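Local coordinates for Lmo0325 protein (Listeria monocytogenes EGD-e, PDB 4RYK), which probably binds DNA through an N-terminal helix-turn-helix domain as an Rgg-family transcriptional regulator, carrying a helical, TPR-like C-terminal domain, at residues F203-A208 with A243-V248; Y222-L227 with G254-K259. All coordinates share one frame; numbering follows the deposited sequence.

Contact 1 of 2, residues F203-A208 with A243-V248; sequences FCHLFA and AFYRIV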
loop_
_atom_site.group_PDB
_atom_site.type_symbol
_atom_site.label_atom_id
_atom_site.label_comp_id
_atom_site.label_asym_id
_atom_site.label_seq_id
_atom_site.Cartn_x
_atom_site.Cartn_y
_atom_site.Cartn_z
ATOM N N PHE A 203 -8.543 7.803 -1.859
ATOM C CA PHE A 203 -9.176 9.035 -1.427
ATOM C C PHE A 203 -8.349 10.275 -1.767
ATOM O O PHE A 203 -8.917 11.280 -2.181
ATOM C CB PHE A 203 -9.559 8.962 0.040
ATOM C CG PHE A 203 -10.777 8.128 0.271
ATOM C CD1 PHE A 203 -12.029 8.653 0.078
ATOM C CD2 PHE A 203 -10.673 6.853 0.686
ATOM C CE1 PHE A 203 -13.159 7.898 0.286
ATOM C CE2 PHE A 203 -11.800 6.085 0.892
ATOM C CZ PHE A 203 -13.035 6.599 0.694
ATOM N N CYS A 204 -7.020 10.225 -1.587
ATOM C CA CYS A 204 -6.175 11.355 -1.939
ATOM C C CYS A 204 -6.346 11.774 -3.372
ATOM O O CYS A 204 -6.542 12.945 -3.667
ATOM C CB CYS A 204 -4.701 11.072 -1.706
ATOM S SG CYS A 204 -4.213 11.049 0.048
ATOM N N HIS A 205 -6.286 10.799 -4.253
ATOM C CA HIS A 205 -6.486 11.017 -5.654
ATOM C C HIS A 205 -7.856 11.659 -5.953
ATOM O O HIS A 205 -7.966 12.578 -6.750
ATOM C CB HIS A 205 -6.389 9.673 -6.337
ATOM C CG HIS A 205 -6.655 9.732 -7.790
ATOM N ND1 HIS A 205 -5.730 10.192 -8.694
ATOM C CD2 HIS A 205 -7.760 9.419 -8.508
ATOM C CE1 HIS A 205 -6.241 10.146 -9.912
ATOM N NE2 HIS A 205 -7.476 9.682 -9.827
ATOM N N LEU A 206 -8.904 11.135 -5.349
ATOM C CA LEU A 206 -10.229 11.677 -5.596
ATOM C C LEU A 206 -10.293 13.113 -5.063
ATOM O O LEU A 206 -10.802 14.003 -5.737
ATOM C CB LEU A 206 -11.260 10.841 -4.872
ATOM C CG LEU A 206 -12.677 11.450 -4.855
ATOM C CD1 LEU A 206 -13.139 11.700 -6.284
ATOM C CD2 LEU A 206 -13.659 10.555 -4.150
ATOM N N PHE A 207 -9.798 13.358 -3.856
ATOM C CA PHE A 207 -9.887 14.687 -3.268
ATOM C C PHE A 207 -9.070 15.693 -4.076
ATOM O O PHE A 207 -9.458 16.866 -4.187
ATOM C CB PHE A 207 -9.381 14.727 -1.835
ATOM C CG PHE A 207 -10.269 14.044 -0.817
ATOM C CD1 PHE A 207 -11.632 14.208 -0.825
ATOM C CD2 PHE A 207 -9.709 13.276 0.175
ATOM C CE1 PHE A 207 -12.422 13.613 0.130
ATOM C CE2 PHE A 207 -10.485 12.675 1.128
ATOM C CZ PHE A 207 -11.865 12.842 1.096
ATOM N N ALA A 208 -7.919 15.256 -4.591
ATOM C CA ALA A 208 -7.116 16.103 -5.498
ATOM C C ALA A 208 -7.905 16.496 -6.731
ATOM O O ALA A 208 -7.945 17.669 -7.087
ATOM C CB ALA A 208 -5.885 15.374 -5.943
ATOM N N ALA A 243 3.301 10.696 0.805
ATOM C CA ALA A 243 4.117 11.876 0.563
ATOM C C ALA A 243 3.809 12.551 -0.758
ATOM O O ALA A 243 3.729 13.767 -0.824
ATOM C CB ALA A 243 5.581 11.521 0.625
ATOM N N PHE A 244 3.624 11.773 -1.801
ATOM C CA PHE A 244 3.314 12.348 -3.090
ATOM C C PHE A 244 2.100 13.293 -3.019
ATOM O O PHE A 244 2.082 14.374 -3.602
ATOM C CB PHE A 244 3.072 11.226 -4.119
ATOM C CG PHE A 244 2.684 11.725 -5.502
ATOM C CD1 PHE A 244 1.357 11.924 -5.842
ATOM C CD2 PHE A 244 3.664 12.002 -6.466
ATOM C CE1 PHE A 244 0.998 12.392 -7.112
ATOM C CE2 PHE A 244 3.314 12.458 -7.736
ATOM C CZ PHE A 244 1.990 12.671 -8.055
ATOM N N TYR A 245 1.067 12.869 -2.344
ATOM C CA TYR A 245 -0.124 13.668 -2.250
ATOM C C TYR A 245 0.004 14.863 -1.327
ATOM O O TYR A 245 -0.788 15.789 -1.406
ATOM C CB TYR A 245 -1.332 12.799 -1.875
ATOM C CG TYR A 245 -1.740 11.950 -3.035
ATOM C CD1 TYR A 245 -2.368 12.503 -4.117
ATOM C CD2 TYR A 245 -1.444 10.606 -3.064
ATOM C CE1 TYR A 245 -2.721 11.746 -5.236
ATOM C CE2 TYR A 245 -1.780 9.833 -4.154
ATOM C CZ TYR A 245 -2.443 10.410 -5.236
ATOM O OH TYR A 245 -2.812 9.625 -6.302
ATOM N N ARG A 246 1.009 14.882 -0.460
ATOM C CA ARG A 246 1.301 16.083 0.311
ATOM C C ARG A 246 1.849 17.153 -0.634
ATOM O O ARG A 246 1.660 18.342 -0.420
ATOM C CB ARG A 246 2.285 15.784 1.437
ATOM C CG ARG A 246 1.732 14.758 2.403
ATOM C CD ARG A 246 2.606 14.689 3.626
ATOM N NE ARG A 246 2.238 13.610 4.532
ATOM C CZ ARG A 246 2.724 13.476 5.756
ATOM N NH1 ARG A 246 3.591 14.352 6.200
ATOM N NH2 ARG A 246 2.362 12.463 6.530
ATOM N N ILE A 247 2.515 16.733 -1.711
ATOM C CA ILE A 247 3.046 17.693 -2.663
ATOM C C ILE A 247 1.851 18.290 -3.412
ATOM O O ILE A 247 1.738 19.517 -3.595
ATOM C CB ILE A 247 4.026 17.062 -3.675
ATOM C CG1 ILE A 247 5.211 16.381 -2.988
ATOM C CG2 ILE A 247 4.582 18.135 -4.610
ATOM C CD1 ILE A 247 5.973 15.473 -3.955
ATOM N N VAL A 248 0.962 17.402 -3.815
ATOM C CA VAL A 248 -0.275 17.804 -4.508
ATOM C C VAL A 248 -1.046 18.807 -3.677
ATOM O O VAL A 248 -1.451 19.874 -4.196
ATOM C CB VAL A 248 -1.157 16.612 -4.838
ATOM C CG1 VAL A 248 -2.430 17.093 -5.527
ATOM C CG2 VAL A 248 -0.436 15.616 -5.740
HETATM O O HOH W 1 -3.069 10.796 -8.559
#

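Contact 2 of 2, residues Y222-L227 with G254-K259; sequences YANLVL and GAIWMK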
loop_
_atom_site.group_PDB
_atom_site.type_symbol
_atom_site.label_atom_id
_atom_site.label_comp_id
_atom_site.label_asym_id
_atom_site.label_seq_id
_atom_site.Cartn_x
_atom_site.Cartn_y
_atom_site.Cartn_z
ATOM N N TYR A 222 -15.808 25.644 -1.300
ATOM C CA TYR A 222 -15.813 24.205 -1.436
ATOM C C TYR A 222 -14.401 23.657 -1.686
ATOM O O TYR A 222 -14.055 22.607 -1.170
ATOM C CB TYR A 222 -16.756 23.804 -2.563
ATOM C CG TYR A 222 -18.244 23.958 -2.267
ATOM C CD1 TYR A 222 -18.717 24.310 -1.000
ATOM C CD2 TYR A 222 -19.178 23.694 -3.262
ATOM C CE1 TYR A 222 -20.077 24.425 -0.759
ATOM C CE2 TYR A 222 -20.533 23.799 -3.030
ATOM C CZ TYR A 222 -20.983 24.159 -1.777
ATOM O OH TYR A 222 -22.357 24.263 -1.555
ATOM N N ALA A 223 -13.619 24.370 -2.487
ATOM C CA ALA A 223 -12.271 23.951 -2.792
ATOM C C ALA A 223 -11.478 23.884 -1.506
ATOM O O ALA A 223 -10.749 22.941 -1.295
ATOM C CB ALA A 223 -11.598 24.896 -3.768
ATOM N N ASN A 224 -11.646 24.866 -0.645
ATOM C CA ASN A 224 -11.014 24.856 0.668
ATOM C C ASN A 224 -11.460 23.681 1.479
ATOM O O ASN A 224 -10.647 23.043 2.132
ATOM C CB ASN A 224 -11.284 26.164 1.439
ATOM C CG ASN A 224 -10.265 27.245 1.094
ATOM O OD1 ASN A 224 -9.079 27.031 1.257
ATOM N ND2 ASN A 224 -10.711 28.369 0.558
ATOM N N LEU A 225 -12.738 23.350 1.420
ATOM C CA LEU A 225 -13.191 22.196 2.205
ATOM C C LEU A 225 -12.539 20.920 1.754
ATOM O O LEU A 225 -12.056 20.115 2.570
ATOM C CB LEU A 225 -14.714 22.049 2.150
ATOM C CG LEU A 225 -15.416 23.203 2.869
ATOM C CD1 LEU A 225 -16.917 23.168 2.653
ATOM C CD2 LEU A 225 -15.064 23.248 4.356
ATOM N N VAL A 226 -12.538 20.710 0.442
ATOM C CA VAL A 226 -11.997 19.485 -0.106
ATOM C C VAL A 226 -10.466 19.408 0.072
ATOM O O VAL A 226 -9.933 18.354 0.393
ATOM C CB VAL A 226 -12.387 19.311 -1.574
ATOM C CG1 VAL A 226 -11.799 18.029 -2.110
ATOM C CG2 VAL A 226 -13.902 19.244 -1.717
ATOM N N LEU A 227 -9.777 20.531 -0.120
ATOM C CA LEU A 227 -8.350 20.589 0.135
ATOM C C LEU A 227 -8.023 20.164 1.557
ATOM O O LEU A 227 -7.062 19.407 1.780
ATOM C CB LEU A 227 -7.781 21.993 -0.128
ATOM C CG LEU A 227 -6.309 22.219 0.248
ATOM C CD1 LEU A 227 -5.369 21.292 -0.503
ATOM C CD2 LEU A 227 -5.873 23.628 -0.045
ATOM N N GLY A 254 -1.399 26.506 -2.743
ATOM C CA GLY A 254 -0.796 27.616 -3.460
ATOM C C GLY A 254 -1.796 28.301 -4.367
ATOM O O GLY A 254 -1.947 29.508 -4.334
ATOM N N ALA A 255 -2.498 27.508 -5.157
ATOM C CA ALA A 255 -3.466 28.040 -6.107
ATOM C C ALA A 255 -4.589 28.790 -5.381
ATOM O O ALA A 255 -4.989 29.872 -5.790
ATOM C CB ALA A 255 -4.051 26.891 -6.924
ATOM N N ILE A 256 -5.098 28.197 -4.305
ATOM C CA ILE A 256 -6.139 28.824 -3.523
ATOM C C ILE A 256 -5.684 30.123 -2.871
ATOM O O ILE A 256 -6.435 31.109 -2.836
ATOM C CB ILE A 256 -6.705 27.860 -2.495
ATOM C CG1 ILE A 256 -7.429 26.713 -3.238
ATOM C CG2 ILE A 256 -7.658 28.600 -1.563
ATOM C CD1 ILE A 256 -8.031 25.660 -2.339
ATOM N N TRP A 257 -4.462 30.147 -2.389
ATOM C CA TRP A 257 -3.914 31.405 -1.907
ATOM C C TRP A 257 -3.920 32.474 -2.983
ATOM O O TRP A 257 -4.271 33.637 -2.703
ATOM C CB TRP A 257 -2.504 31.230 -1.347
ATOM C CG TRP A 257 -2.497 30.665 0.041
ATOM C CD1 TRP A 257 -3.496 30.736 0.959
ATOM C CD2 TRP A 257 -1.429 29.952 0.670
ATOM N NE1 TRP A 257 -3.115 30.110 2.118
ATOM C CE2 TRP A 257 -1.844 29.638 1.971
ATOM C CE3 TRP A 257 -0.144 29.575 0.263
ATOM C CZ2 TRP A 257 -1.036 28.930 2.870
ATOM C CZ3 TRP A 257 0.668 28.891 1.163
ATOM C CH2 TRP A 257 0.213 28.576 2.453
HETATM N N MSE A 258 -3.564 32.114 -4.210
HETATM C CA MSE A 258 -3.573 33.102 -5.289
HETATM C C MSE A 258 -4.953 33.659 -5.497
HETATM O O MSE A 258 -5.133 34.837 -5.665
HETATM C CB MSE A 258 -3.029 32.518 -6.589
HETATM C CG MSE A 258 -1.562 32.178 -6.417
HETATM SE SE MSE A 258 -0.649 31.790 -8.100
HETATM C CE MSE A 258 -0.902 29.857 -8.073
ATOM N N LYS A 259 -5.936 32.798 -5.464
ATOM C CA LYS A 259 -7.311 33.196 -5.572
ATOM C C LYS A 259 -7.796 33.975 -4.371
ATOM O O LYS A 259 -8.740 34.716 -4.493
ATOM C CB LYS A 259 -8.199 31.967 -5.687
ATOM C CG LYS A 259 -8.104 31.253 -7.014
ATOM C CD LYS A 259 -8.775 32.057 -8.106
ATOM C CE LYS A 259 -10.284 32.008 -7.993
ATOM N NZ LYS A 259 -10.825 33.363 -8.269
#

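Contact 1 of 2, residues F203-A208 with A243-V248
Y245 reaches from helix 243-259 to helix 197-216 and lies along the backbone of C204 and H205. Its ring starts close to its own backbone N, with CG anti to the carbonyl carbon (chi1 -73°). At the root, Y245 CB meets C204 CB and C204 SG, at 3.8 and 3.9 Å. One atom on, Y245 CG takes the closest approach to C204 CB, 3.4 Å, and both CD atoms touch the same carbon. This is a CH-pi contact: C204 CB stands over the ring face, 20° off the normal, while C204 SG makes an oblique sulfur-aromatic contact, 4.7 Å from the centroid of the Y245 ring. Further out, H205 N lies over that same face, near CE1 and CZ; the opposite face is backed by F244 CD1 from its own helix. The tip, Y245 OH, lies 3.6 Å from H205 CB, near the plane of the imidazole. It is tied to H205 only indirectly: one water, in the plane of the imidazole, sits 2.7 Å from H205 ND1 and 2.6 Å from Y245 OH. A turn later A208 CB also meets V248 CG1 at 3.9 Å, where the two segments run nearly parallel (12°). On the dimer side, F240 of the second subunit packs on Y245 and its ring stacks with F244. No direct hydrogen bond joins the segments, so the contact rests on an aromatic face laid against a cysteine and its neighbouring backbone, with the phenol's polar end served by water toward the exposed histidine.

Contact 2 of 2, residues Y222-L227 with G254-K259
I256 meets A223, N224 and L227 of helix 220-235, and it is the residue of 254-259 that makes the side-chain contacts across the interface. Its longer branch has CG1 anti to the carbonyl carbon and then runs extended (chi2 179°), which carries CD1 between two residues one turn apart. There I256 CD1 meets L227 CD2 at 3.7 Å and A223 CB at 3.9 Å, the leucine and isoleucine lying side by side with their chains pointing opposite ways. The shorter branch, I256 CG2, makes the main contact with the amide of N224, in van der Waals touch with OD1 at 3.5 Å and ND2 at 3.7 Å and without a hydrogen bond. The two segments run nearly antiparallel, their axes crossing at -155° and 10.9 Å apart, consistent with the helical hairpins of the TPR-like fold to which the Rgg C-terminal family is assigned. I215 of helix 197-216 also touches I256, and L214 of the same helix packs on A223. The amide of N224 is held from beyond the segment, where N224 ND2 hydrogen-bonds OE2 of E260, just past the helix end. Next in sequence, W257 and M258, the latter a selenomethionine, turn to other neighbours, both packing against helix 263-279 and M258 also against helix 283-300.

How the contacts relate
From the N terminus, the chain reaches 203-208 on helix 197-216, turns into helix 220-235 with 222-227, then enters helix 243-259, where 243-248 comes before 254-259. Contact 1 closes a loop of 34 intervening residues; contact 2 starts within it and closes a loop of 26 after contact 1 has ended, so the two cross. Both draw on helix 243-259, contact 1 at its start and contact 2 at its end, and so tie it to both preceding helices. Their centres lie 14 Å apart, and F207 O packs on V226 CG1 at 3.3 Å. Contact 1 borders the second subunit; no other chain touches contact 2.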